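Long-range contacts in halogenase PltM (Pseudomonas fluorescens, PDB 6BZN), which halogenates phenolic compounds with unusual breadth of substrate and halide, as a flavin-dependent halogenase that binds FAD: residues P68-L73 and S428-Q432; S101-I106 and N265-N271; E209-T213 and D397-S401; L244-T248 and V260-N265; V419-G423 and Y467-F471. All blocks are in the same frame, centred on the assembly; numbering follows the deposited sequence.

Contact 1: P68-L73 and S428-Q432; sequences PESGFL and SAFLQ
Leu-431 pushes its side chain between Glu-69, Phe-72 and Leu-73, and this is the tight part of the contact between helix segments 68-73 and 428-432. Its CB lies 3.9 Å from Phe-72 CB. A chi1 of -64° sets CG anti to the carbonyl carbon, and from there the methyls diverge: CD1 rests on the CB methylene of Glu-69, while CD2 touches Leu-73 CD2 at 3.9 Å. Ser-428 closes the same buried side: its OG sits 3.5 Å from Pro-68 CB and 3.3 Å from Glu-69 CD. This hydroxyl is not bonded to the carboxylate; it bonds to Ser-424 O, whereas Glu-69 OE2 is held by Arg-352 in a salt bridge and by Ser-424 OG. The segment axes approach to 9.2 Å and run nearly parallel, 14° apart, so this is a parallel helix-helix packing. It joins the long helix 410-441 to helix 68-81, which begins just after Ser-61, Val-62 and Ala-65, residues that bind FAD in another structure of the protein. Leu-73 also reaches Ile-355, Phe-358 and Leu-362 of helix 352-374. Toward solvent the contact thins to a single exposed side chain, Gln-432. Its CB lies over one face of the Phe-72 ring, 3.9 Å from the ring centroid and 25° off the normal, a CH-pi contact displaced toward the rim, and the extended chain continues past the CE1-CZ rim. The amide plane is well tilted from the ring, so the two flat groups are not stacked.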
# COMPACT_ATOMS: atom_id res chain seq x y z
N PRO A 68 6.86 -7.23 -1.66
CA PRO A 68 8.23 -7.43 -1.18
C PRO A 68 8.72 -6.28 -0.33
O PRO A 68 9.33 -6.51 0.71
CB PRO A 68 9.05 -7.58 -2.47
CG PRO A 68 8.07 -7.96 -3.51
CD PRO A 68 6.73 -7.42 -3.11
N GLU A 69 8.45 -5.05 -0.75
CA GLU A 69 8.89 -3.87 -0.01
C GLU A 69 8.26 -3.81 1.38
O GLU A 69 8.95 -3.56 2.36
CB GLU A 69 8.56 -2.58 -0.75
CG GLU A 69 9.24 -2.46 -2.12
CD GLU A 69 8.39 -2.92 -3.28
OE1 GLU A 69 7.59 -3.87 -3.13
OE2 GLU A 69 8.51 -2.32 -4.38
N SER A 70 6.94 -4.04 1.45
CA SER A 70 6.27 -3.93 2.75
C SER A 70 6.82 -4.99 3.71
O SER A 70 6.98 -4.71 4.90
CB SER A 70 4.75 -4.00 2.61
OG SER A 70 4.27 -5.30 2.30
N GLY A 71 7.14 -6.18 3.20
CA GLY A 71 7.71 -7.24 4.03
C GLY A 71 9.09 -6.88 4.56
O GLY A 71 9.37 -7.08 5.74
N PHE A 72 9.94 -6.34 3.70
CA PHE A 72 11.26 -5.87 4.13
C PHE A 72 11.16 -4.75 5.15
O PHE A 72 11.93 -4.74 6.09
CB PHE A 72 12.14 -5.43 2.96
CG PHE A 72 12.69 -6.59 2.15
CD1 PHE A 72 13.49 -7.56 2.75
CD2 PHE A 72 12.44 -6.68 0.78
CE1 PHE A 72 13.98 -8.63 2.00
CE2 PHE A 72 12.94 -7.74 0.03
CZ PHE A 72 13.70 -8.71 0.65
N LEU A 73 10.20 -3.84 4.95
CA LEU A 73 10.00 -2.73 5.88
C LEU A 73 9.53 -3.22 7.24
O LEU A 73 9.99 -2.70 8.26
CB LEU A 73 9.02 -1.69 5.30
CG LEU A 73 9.63 -0.97 4.10
CD1 LEU A 73 8.54 -0.29 3.29
CD2 LEU A 73 10.74 -0.01 4.52
N SER A 428 13.10 -3.12 -3.72
CA SER A 428 13.12 -4.30 -2.86
C SER A 428 14.54 -4.77 -2.57
O SER A 428 14.90 -5.05 -1.44
CB SER A 428 12.30 -5.42 -3.48
OG SER A 428 10.96 -4.97 -3.68
N ALA A 429 15.36 -4.86 -3.62
CA ALA A 429 16.76 -5.24 -3.46
C ALA A 429 17.50 -4.25 -2.55
O ALA A 429 18.29 -4.68 -1.70
CB ALA A 429 17.46 -5.36 -4.81
N PHE A 430 17.23 -2.95 -2.72
CA PHE A 430 17.86 -1.93 -1.87
C PHE A 430 17.50 -2.12 -0.39
O PHE A 430 18.38 -2.10 0.48
CB PHE A 430 17.50 -0.51 -2.31
CG PHE A 430 18.39 0.53 -1.69
CD1 PHE A 430 19.58 0.90 -2.31
CD2 PHE A 430 18.06 1.11 -0.47
CE1 PHE A 430 20.42 1.85 -1.73
CE2 PHE A 430 18.90 2.06 0.12
CZ PHE A 430 20.08 2.42 -0.52
N LEU A 431 16.22 -2.32 -0.12
CA LEU A 431 15.76 -2.56 1.25
C LEU A 431 16.35 -3.86 1.82
O LEU A 431 16.75 -3.91 2.97
CB LEU A 431 14.24 -2.58 1.33
CG LEU A 431 13.50 -1.29 0.99
CD1 LEU A 431 12.01 -1.58 0.78
CD2 LEU A 431 13.73 -0.22 2.04
N GLN A 432 16.42 -4.90 1.00
CA GLN A 432 17.00 -6.18 1.43
C GLN A 432 18.44 -6.01 1.90
O GLN A 432 18.84 -6.59 2.91
CB GLN A 432 16.94 -7.19 0.28
CG GLN A 432 17.45 -8.58 0.63
CD GLN A 432 17.14 -9.58 -0.46
OE1 GLN A 432 17.10 -9.24 -1.65
NE2 GLN A 432 16.90 -10.83 -0.07

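Contact 2: S101-I106 and N265-N271; sequences SSACGI and NHPQGTN
Asn-265 grips the backbone of Ile-106 with both ends of its amide. Ile-106 N donates to Asn-265 OD1 at 2.8 Å, nearly straight (169°), and Asn-265 ND2 returns a more bent bond to Ile-106 O at 2.9 Å. The pairing fixes the amide's rotation: its oxygen faces an N-H and its nitrogen a carbonyl. At the far end, Thr-270 N donates to Ser-101 O from above the carbonyl plane, and Asn-271 ND2 reaches Ser-102 O at 3.0 Å, in the planes of both groups, while Asn-271 OD1 accepts from Leu-273 N. Hydroxyls form a separate cluster: Thr-270 OG1 lies 2.8 Å from Ser-101 OG and 2.6 Å from Ser-102 OG, hydrogen-bonded to each. A water bridges the segments, accepting from Asn-271 N and lying within bonding distance of Ser-101 O and Cys-104 O. Ile-106 packs on the imidazole, its CB and CD1 each 3.8 Å from His-266 ND1, with CB at the ring's edge; that nitrogen is buried without a polar partner. A type I turn from His-266 to Gly-269 folds the loop back against Ser-101. The loop joins strands 256-262 and 273-281 of the mixed sheet, and it lies against strand 104-107, which pairs with strand 134-138, while helix 92-98 touches Cys-104 and His-266.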
# COMPACT_ATOMS: atom_id res chain seq x y z
N SER A 101 -4.86 -18.73 12.34
CA SER A 101 -5.01 -19.38 11.04
C SER A 101 -6.00 -18.66 10.10
O SER A 101 -5.96 -18.88 8.89
CB SER A 101 -5.40 -20.85 11.21
OG SER A 101 -6.60 -20.98 11.94
N SER A 102 -6.87 -17.80 10.64
CA SER A 102 -7.75 -17.01 9.79
C SER A 102 -7.14 -15.66 9.37
O SER A 102 -7.78 -14.91 8.62
CB SER A 102 -9.08 -16.80 10.48
OG SER A 102 -9.78 -18.04 10.64
N ALA A 103 -5.92 -15.36 9.81
CA ALA A 103 -5.40 -13.98 9.72
C ALA A 103 -4.81 -13.59 8.36
O ALA A 103 -4.56 -12.41 8.12
CB ALA A 103 -4.39 -13.74 10.83
N CYS A 104 -4.59 -14.57 7.48
CA CYS A 104 -4.11 -14.25 6.14
C CYS A 104 -4.39 -15.32 5.12
O CYS A 104 -4.67 -16.49 5.44
CB CYS A 104 -2.61 -13.94 6.14
SG CYS A 104 -1.57 -15.39 6.40
N GLY A 105 -4.37 -14.87 3.87
CA GLY A 105 -4.17 -15.73 2.73
C GLY A 105 -2.73 -15.59 2.25
O GLY A 105 -1.90 -14.92 2.87
N ILE A 106 -2.46 -16.20 1.11
CA ILE A 106 -1.11 -16.23 0.54
C ILE A 106 -1.07 -15.54 -0.82
O ILE A 106 -2.08 -15.49 -1.52
CB ILE A 106 -0.62 -17.69 0.44
CG1 ILE A 106 0.88 -17.76 0.28
CG2 ILE A 106 -1.31 -18.46 -0.68
CD1 ILE A 106 1.44 -19.15 0.56
N ASN A 265 -6.90 -19.38 0.36
CA ASN A 265 -6.01 -20.02 -0.60
C ASN A 265 -4.74 -20.59 0.03
O ASN A 265 -3.82 -20.98 -0.69
CB ASN A 265 -5.64 -19.01 -1.70
CG ASN A 265 -4.85 -17.81 -1.17
OD1 ASN A 265 -4.60 -17.68 0.02
ND2 ASN A 265 -4.50 -16.91 -2.08
N HIS A 266 -4.68 -20.60 1.37
CA HIS A 266 -3.52 -21.08 2.10
C HIS A 266 -3.86 -22.48 2.62
O HIS A 266 -4.91 -22.67 3.23
CB HIS A 266 -3.20 -20.15 3.28
CG HIS A 266 -1.87 -20.42 3.92
ND1 HIS A 266 -0.75 -19.67 3.66
CD2 HIS A 266 -1.48 -21.38 4.78
CE1 HIS A 266 0.27 -20.15 4.34
NE2 HIS A 266 -0.14 -21.20 5.03
N PRO A 267 -2.98 -23.47 2.39
CA PRO A 267 -3.35 -24.83 2.81
C PRO A 267 -3.59 -25.01 4.33
O PRO A 267 -4.38 -25.86 4.71
CB PRO A 267 -2.19 -25.71 2.31
CG PRO A 267 -1.21 -24.81 1.64
CD PRO A 267 -1.58 -23.38 1.92
N GLN A 268 -2.89 -24.25 5.17
CA GLN A 268 -3.19 -24.17 6.62
C GLN A 268 -4.09 -23.00 7.12
O GLN A 268 -4.23 -22.81 8.32
CB GLN A 268 -1.89 -24.18 7.43
CG GLN A 268 -1.08 -25.46 7.27
CD GLN A 268 0.15 -25.25 6.41
OE1 GLN A 268 1.07 -24.51 6.80
NE2 GLN A 268 0.19 -25.87 5.23
N GLY A 269 -4.70 -22.26 6.20
CA GLY A 269 -5.60 -21.16 6.55
C GLY A 269 -7.00 -21.66 6.83
O GLY A 269 -7.39 -22.74 6.38
N THR A 270 -7.74 -20.91 7.64
CA THR A 270 -9.13 -21.21 7.92
C THR A 270 -10.11 -20.15 7.45
O THR A 270 -11.32 -20.35 7.54
CB THR A 270 -9.33 -21.43 9.43
OG1 THR A 270 -8.67 -20.37 10.15
CG2 THR A 270 -8.77 -22.78 9.84
N ASN A 271 -9.62 -19.03 6.93
CA ASN A 271 -10.52 -17.96 6.53
C ASN A 271 -11.25 -18.39 5.26
O ASN A 271 -10.63 -18.95 4.37
CB ASN A 271 -9.73 -16.68 6.30
CG ASN A 271 -10.61 -15.44 6.28
OD1 ASN A 271 -11.67 -15.43 5.67
ND2 ASN A 271 -10.15 -14.39 6.92
O HOH W 1 -6.82 -18.20 6.37

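Contact 3: E209-T213 and D397-S401; sequences EGLAT and DQLVS
Asp-397 OD1 is gripped by two donors from one residue, Thr-213. The hydroxyl OG1 donates at 2.8 Å on the anti side of the oxygen, out of the carboxylate plane, and the backbone N of Thr-213 donates at 3.0 Å to the syn lone pair, with a bent N-H...O angle of 136°. The second oxygen, OD2, takes Ala-212 N at 2.9 Å, also through its syn lone pair and much straighter at 168°. Two successive backbone N-H groups and one hydroxyl thus converge on a single carboxylate, which fixes its rotation and would probably stabilise its negative charge. The aspartate reaches the loop because its CG stands opposite the backbone N (chi1 -170°), carrying the group off the side of the helix. Van der Waals contacts surround these bonds. Leu-211 CD2 comes within 3.6 Å of Asp-397 OD2, and Thr-213 CG2 meets Val-400 CG1 at 3.8 Å, the two side chains crossing at about a right angle. Ala-212 CB touches both CB and OG of Ser-401, each at 3.5 Å. That serine's hydroxyl is itself tied back to the helix, donating to Asp-397 O from the face of the carbonyl plane opposite to Ser-401 N. Ile-346 packs on both Thr-213 and Asp-397, and Gln-479 of helix 465-483 touches Ser-401. A helix-borne carboxylate here anchors consecutive N-H groups of an irregular loop, the connection from strand 206-207 to strand 215-223, onto helix 383-406, with Leu-211 close to Tyr-326, which binds FAD in another structure of the protein.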
# COMPACT_ATOMS: atom_id res chain seq x y z
N GLU A 209 -5.87 19.19 -5.64
CA GLU A 209 -5.28 19.97 -6.72
C GLU A 209 -4.02 19.27 -7.19
O GLU A 209 -3.23 18.80 -6.38
CB GLU A 209 -4.92 21.39 -6.25
CG GLU A 209 -4.51 22.38 -7.35
CD GLU A 209 -3.07 22.22 -7.88
OE1 GLU A 209 -2.86 22.58 -9.07
OE2 GLU A 209 -2.15 21.77 -7.16
N GLY A 210 -3.84 19.20 -8.51
CA GLY A 210 -2.62 18.66 -9.09
C GLY A 210 -2.54 17.14 -9.20
O GLY A 210 -1.53 16.64 -9.71
N LEU A 211 -3.55 16.41 -8.75
CA LEU A 211 -3.52 14.94 -8.83
C LEU A 211 -3.94 14.46 -10.21
O LEU A 211 -4.98 14.89 -10.73
CB LEU A 211 -4.42 14.29 -7.77
CG LEU A 211 -3.89 14.42 -6.35
CD1 LEU A 211 -4.91 13.90 -5.36
CD2 LEU A 211 -2.55 13.69 -6.18
N ALA A 212 -3.13 13.58 -10.78
CA ALA A 212 -3.45 12.93 -12.06
C ALA A 212 -4.47 11.80 -11.94
O ALA A 212 -5.14 11.49 -12.91
CB ALA A 212 -2.18 12.40 -12.73
N THR A 213 -4.57 11.18 -10.76
CA THR A 213 -5.47 10.07 -10.54
C THR A 213 -6.77 10.57 -9.90
O THR A 213 -6.74 11.26 -8.88
CB THR A 213 -4.83 9.01 -9.63
OG1 THR A 213 -3.52 8.69 -10.12
CG2 THR A 213 -5.64 7.75 -9.60
N ASP A 397 1.15 8.68 -7.55
CA ASP A 397 0.19 9.32 -8.47
C ASP A 397 0.59 9.12 -9.94
O ASP A 397 -0.27 8.81 -10.77
CB ASP A 397 0.09 10.80 -8.17
CG ASP A 397 -1.06 11.49 -8.91
OD1 ASP A 397 -2.14 10.89 -9.09
OD2 ASP A 397 -0.89 12.68 -9.26
N GLN A 398 1.88 9.29 -10.27
CA GLN A 398 2.34 9.05 -11.64
C GLN A 398 2.24 7.57 -11.99
O GLN A 398 1.68 7.22 -13.04
CB GLN A 398 3.77 9.57 -11.87
CG GLN A 398 3.88 11.08 -12.05
CD GLN A 398 3.20 11.59 -13.32
OE1 GLN A 398 3.50 11.15 -14.43
NE2 GLN A 398 2.26 12.53 -13.16
N LEU A 399 2.72 6.71 -11.10
CA LEU A 399 2.64 5.27 -11.35
C LEU A 399 1.22 4.83 -11.68
O LEU A 399 0.99 4.13 -12.68
CB LEU A 399 3.17 4.48 -10.16
CG LEU A 399 2.95 2.96 -10.16
CD1 LEU A 399 3.75 2.30 -11.28
CD2 LEU A 399 3.29 2.36 -8.82
N VAL A 400 0.27 5.26 -10.86
CA VAL A 400 -1.09 4.76 -10.95
C VAL A 400 -1.82 5.41 -12.13
O VAL A 400 -2.47 4.71 -12.89
CB VAL A 400 -1.87 4.95 -9.62
CG1 VAL A 400 -3.36 4.71 -9.82
CG2 VAL A 400 -1.32 4.00 -8.57
N SER A 401 -1.71 6.72 -12.28
CA SER A 401 -2.37 7.40 -13.40
C SER A 401 -1.90 6.83 -14.74
O SER A 401 -2.70 6.52 -15.62
CB SER A 401 -2.18 8.92 -13.35
OG SER A 401 -0.81 9.29 -13.44

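Contact 4: L244-T248 and V260-N265; sequences LFKST and VIPFNN
Two hydrogen bonds tie Phe-245 and Lys-246 to Asn-265. The ND2 of Asn-265 donates to Phe-245 O at 2.9 Å, almost straight (174°) and with the acceptor in the amide plane. ND2 also bonds Ile-106 O, so it has two carbonyl partners. The second bond runs the other way: Lys-246 NZ donates to Asn-265 O at 2.8 Å. The lysine chain is extended as far as its last torsion, where a bend (chi4 -72°) turns the ammonium group onto that carbonyl. A water bridges Leu-244 O and Val-260 O. Contacts with the Phe-245 ring are of a different kind. Over one face lies Asn-265 CB, 3.7 Å from the centroid and 19° off the normal, a CH-pi contact that is offset toward the rim. The Asn-265 amide stands steeply to the ring, so the amide does not stack on it. Pro-262 CG meets the ring obliquely, 3.9 Å from Phe-245 CD1, and Asn-264 OD1 comes to 3.8 Å from Phe-245 CE1. The remaining apolar contact is at the strand end, where Thr-248 CG2 and Ile-261 CG1 lie side by side at 3.8 Å; the Thr-248 hydroxyl turns instead to His-137 NE2. The whole is characteristic of a beta hairpin's open end: strands 248-253 and 256-262 pair antiparallel in the mixed sheet, and the chains leading in and out are clasped here, with Thr-248 close to Ala-65, which binds FAD in another structure of the protein.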
# COMPACT_ATOMS: atom_id res chain seq x y z
N LEU A 244 -3.09 -18.30 -10.16
CA LEU A 244 -3.59 -16.94 -9.98
C LEU A 244 -4.43 -16.84 -8.70
O LEU A 244 -4.49 -15.78 -8.08
CB LEU A 244 -4.38 -16.43 -11.18
CG LEU A 244 -3.81 -16.46 -12.61
CD1 LEU A 244 -4.26 -15.22 -13.37
CD2 LEU A 244 -2.32 -16.62 -12.69
N PHE A 245 -5.04 -17.97 -8.30
CA PHE A 245 -5.70 -18.12 -7.00
C PHE A 245 -4.78 -17.76 -5.83
O PHE A 245 -5.22 -17.16 -4.85
CB PHE A 245 -6.20 -19.57 -6.84
CG PHE A 245 -7.01 -19.83 -5.60
CD1 PHE A 245 -8.08 -19.01 -5.25
CD2 PHE A 245 -6.74 -20.96 -4.81
CE1 PHE A 245 -8.84 -19.27 -4.10
CE2 PHE A 245 -7.50 -21.23 -3.66
CZ PHE A 245 -8.56 -20.39 -3.33
N LYS A 246 -3.50 -18.12 -5.95
CA LYS A 246 -2.46 -17.81 -4.99
C LYS A 246 -1.68 -16.56 -5.40
O LYS A 246 -0.46 -16.52 -5.33
CB LYS A 246 -1.51 -19.01 -4.82
CG LYS A 246 -2.17 -20.29 -4.33
CD LYS A 246 -1.12 -21.35 -4.03
CE LYS A 246 -1.72 -22.70 -3.64
NZ LYS A 246 -2.31 -22.69 -2.27
N SER A 247 -2.41 -15.52 -5.80
CA SER A 247 -1.85 -14.25 -6.20
C SER A 247 -2.84 -13.14 -5.90
O SER A 247 -4.03 -13.39 -5.70
CB SER A 247 -1.53 -14.26 -7.70
OG SER A 247 -2.70 -14.02 -8.48
N THR A 248 -2.35 -11.92 -5.89
CA THR A 248 -3.22 -10.75 -5.95
C THR A 248 -3.60 -10.56 -7.42
O THR A 248 -2.78 -10.11 -8.22
CB THR A 248 -2.50 -9.51 -5.45
OG1 THR A 248 -1.91 -9.81 -4.17
CG2 THR A 248 -3.43 -8.31 -5.35
N VAL A 260 -9.20 -9.56 -6.94
CA VAL A 260 -9.60 -10.79 -6.29
C VAL A 260 -8.42 -11.18 -5.39
O VAL A 260 -7.33 -11.54 -5.86
CB VAL A 260 -9.92 -11.90 -7.32
CG1 VAL A 260 -10.40 -13.16 -6.63
CG2 VAL A 260 -10.96 -11.41 -8.32
N ILE A 261 -8.65 -11.08 -4.08
CA ILE A 261 -7.63 -11.24 -3.06
C ILE A 261 -8.15 -12.27 -2.06
O ILE A 261 -8.82 -11.91 -1.08
CB ILE A 261 -7.31 -9.88 -2.40
CG1 ILE A 261 -6.60 -8.99 -3.41
CG2 ILE A 261 -6.43 -10.03 -1.17
CD1 ILE A 261 -6.30 -7.61 -2.91
N PRO A 262 -7.88 -13.57 -2.32
CA PRO A 262 -8.41 -14.60 -1.41
C PRO A 262 -7.72 -14.65 -0.07
O PRO A 262 -6.49 -14.48 0.01
CB PRO A 262 -8.15 -15.90 -2.17
CG PRO A 262 -8.00 -15.49 -3.58
CD PRO A 262 -7.30 -14.18 -3.52
N PHE A 263 -8.50 -14.89 0.99
CA PHE A 263 -7.94 -15.32 2.27
C PHE A 263 -8.04 -16.84 2.45
O PHE A 263 -7.54 -17.36 3.43
CB PHE A 263 -8.60 -14.62 3.46
CG PHE A 263 -8.60 -13.11 3.34
CD1 PHE A 263 -7.42 -12.40 3.45
CD2 PHE A 263 -9.79 -12.42 3.12
CE1 PHE A 263 -7.42 -11.02 3.35
CE2 PHE A 263 -9.80 -11.04 3.01
CZ PHE A 263 -8.61 -10.34 3.14
N ASN A 264 -8.66 -17.53 1.49
CA ASN A 264 -8.97 -18.97 1.59
C ASN A 264 -8.11 -19.85 0.67
O ASN A 264 -8.52 -20.94 0.28
CB ASN A 264 -10.47 -19.20 1.34
CG ASN A 264 -10.89 -18.94 -0.09
OD1 ASN A 264 -10.32 -18.08 -0.77
ND2 ASN A 264 -11.91 -19.65 -0.56
N ASN A 265 -6.90 -19.38 0.36
CA ASN A 265 -6.01 -20.02 -0.60
C ASN A 265 -4.74 -20.59 0.03
O ASN A 265 -3.82 -20.98 -0.69
CB ASN A 265 -5.64 -19.01 -1.70
CG ASN A 265 -4.85 -17.81 -1.17
OD1 ASN A 265 -4.60 -17.68 0.02
ND2 ASN A 265 -4.50 -16.91 -2.08
O HOH W 2 -6.85 -14.47 -6.90

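Contact 5: V419-G423 and Y467-F471; sequences VWLSG and YESLF
Tyr-467 lays one face of its ring against Gly-423, and the hydroxyl beyond it lands on the backbone of Val-419. Gly-423 CA sits 3.4 Å from the ring centroid and 18° off the normal, a close CH-pi contact displaced toward the rim; CZ is its nearest ring atom, at 3.2 Å. With no side chain at Gly-423, the ring face lies directly on the helix backbone. With CG opposite the backbone N (chi1 176°), the tyrosine reaches across to the other helix, and its OH donates to Val-419 O at 2.6 Å, from above the carbonyl plane. This carbonyl also receives the weak helical bond from Gly-423 N. Around the edge of the ring, Ser-422 OG lies near its plane, 3.4 Å from Tyr-467 CE1, but the hydroxyl's bond goes to Arg-418 O. Leu-470 CD2 reaches the same Ser-422 OG at 3.9 Å. Val-419 crosses both Tyr-467 and Phe-471 at about a right angle, with its CG1 4.2 Å from Phe-471 CD1. The segment axes are 10.2 Å apart and nearly antiparallel, crossing at -161°. The contact between helices 410-441 and 465-483 is buried; helix 383-406 touches Trp-420 and Phe-471, and helix 488-502 meets Leu-470.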
# COMPACT_ATOMS: atom_id res chain seq x y z
N VAL A 419 7.93 -1.49 -16.46
CA VAL A 419 8.41 -0.23 -15.85
C VAL A 419 8.19 -0.28 -14.33
O VAL A 419 9.12 -0.08 -13.54
CB VAL A 419 7.74 1.00 -16.50
CG1 VAL A 419 8.13 2.30 -15.81
CG2 VAL A 419 8.10 1.07 -17.98
N TRP A 420 6.98 -0.62 -13.91
CA TRP A 420 6.69 -0.86 -12.49
C TRP A 420 7.58 -1.98 -11.92
O TRP A 420 8.20 -1.81 -10.86
CB TRP A 420 5.21 -1.24 -12.29
CG TRP A 420 4.98 -1.92 -10.97
CD1 TRP A 420 4.95 -1.34 -9.74
CD2 TRP A 420 4.78 -3.31 -10.76
NE1 TRP A 420 4.75 -2.29 -8.77
CE2 TRP A 420 4.64 -3.51 -9.37
CE3 TRP A 420 4.70 -4.43 -11.62
CZ2 TRP A 420 4.43 -4.78 -8.82
CZ3 TRP A 420 4.49 -5.68 -11.07
CH2 TRP A 420 4.36 -5.84 -9.68
N LEU A 421 7.63 -3.12 -12.60
CA LEU A 421 8.31 -4.28 -12.04
C LEU A 421 9.79 -4.02 -11.81
O LEU A 421 10.29 -4.32 -10.75
CB LEU A 421 8.14 -5.50 -12.93
CG LEU A 421 8.70 -6.81 -12.38
CD1 LEU A 421 7.90 -7.28 -11.18
CD2 LEU A 421 8.69 -7.88 -13.45
N SER A 422 10.49 -3.48 -12.81
CA SER A 422 11.91 -3.20 -12.70
C SER A 422 12.21 -2.24 -11.55
O SER A 422 13.19 -2.44 -10.82
CB SER A 422 12.50 -2.69 -14.02
OG SER A 422 11.89 -1.48 -14.50
N GLY A 423 11.38 -1.22 -11.38
CA GLY A 423 11.54 -0.29 -10.28
C GLY A 423 11.31 -0.91 -8.92
O GLY A 423 12.14 -0.76 -8.02
N TYR A 467 17.14 3.94 -13.24
CA TYR A 467 15.73 3.56 -13.15
C TYR A 467 14.83 4.80 -13.14
O TYR A 467 13.82 4.84 -13.84
CB TYR A 467 15.38 2.67 -11.93
CG TYR A 467 13.89 2.48 -11.96
CD1 TYR A 467 13.31 1.64 -12.90
CD2 TYR A 467 13.05 3.27 -11.18
CE1 TYR A 467 11.94 1.53 -13.02
CE2 TYR A 467 11.67 3.17 -11.29
CZ TYR A 467 11.12 2.29 -12.20
OH TYR A 467 9.76 2.17 -12.33
N GLU A 468 15.19 5.81 -12.36
CA GLU A 468 14.31 6.97 -12.25
C GLU A 468 14.23 7.75 -13.56
O GLU A 468 13.21 8.39 -13.84
CB GLU A 468 14.71 7.83 -11.05
CG GLU A 468 14.65 7.09 -9.71
CD GLU A 468 13.31 6.39 -9.40
OE1 GLU A 468 12.26 6.81 -9.93
OE2 GLU A 468 13.30 5.43 -8.59
N SER A 469 15.28 7.67 -14.37
CA SER A 469 15.24 8.15 -15.76
C SER A 469 14.21 7.37 -16.60
O SER A 469 13.41 7.96 -17.34
CB SER A 469 16.64 8.06 -16.39
OG SER A 469 16.58 8.33 -17.79
N LEU A 470 14.24 6.04 -16.50
CA LEU A 470 13.25 5.20 -17.17
C LEU A 470 11.83 5.55 -16.72
O LEU A 470 10.94 5.72 -17.56
CB LEU A 470 13.52 3.71 -16.97
CG LEU A 470 12.45 2.73 -17.43
CD1 LEU A 470 12.23 2.78 -18.93
CD2 LEU A 470 12.83 1.32 -16.99
N PHE A 471 11.63 5.67 -15.41
CA PHE A 471 10.30 5.95 -14.88
C PHE A 471 9.78 7.31 -15.36
O PHE A 471 8.68 7.38 -15.86
CB PHE A 471 10.32 5.88 -13.37
CG PHE A 471 8.97 6.10 -12.74
CD1 PHE A 471 8.05 5.08 -12.68
CD2 PHE A 471 8.64 7.34 -12.19
CE1 PHE A 471 6.82 5.28 -12.08
CE2 PHE A 471 7.41 7.54 -11.59
CZ PHE A 471 6.50 6.52 -11.54

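Contacts 4 and 5 are buried, whereas contacts 1, 2 and 3 each reach solvent along part of their border. Contacts 2 and 4 adjoin, their centres 10 Å apart, and share Asn-265; both hold the loop after strand 256-262, contact 2 to the small two-stranded sheet and contact 4 to the chain entering strand 248-253, and rely on backbone carbonyls, amides and water. Contacts 1 and 5 use the same helix 410-441 but differ in partner direction: nearly parallel and without cross-segment hydrogen bonds in one, nearly antiparallel with a single hydroxyl bond in the other. Contact 3 touches contact 5 through Leu-399 against Trp-420 and Phe-471, yet it binds a loop by a carboxylate.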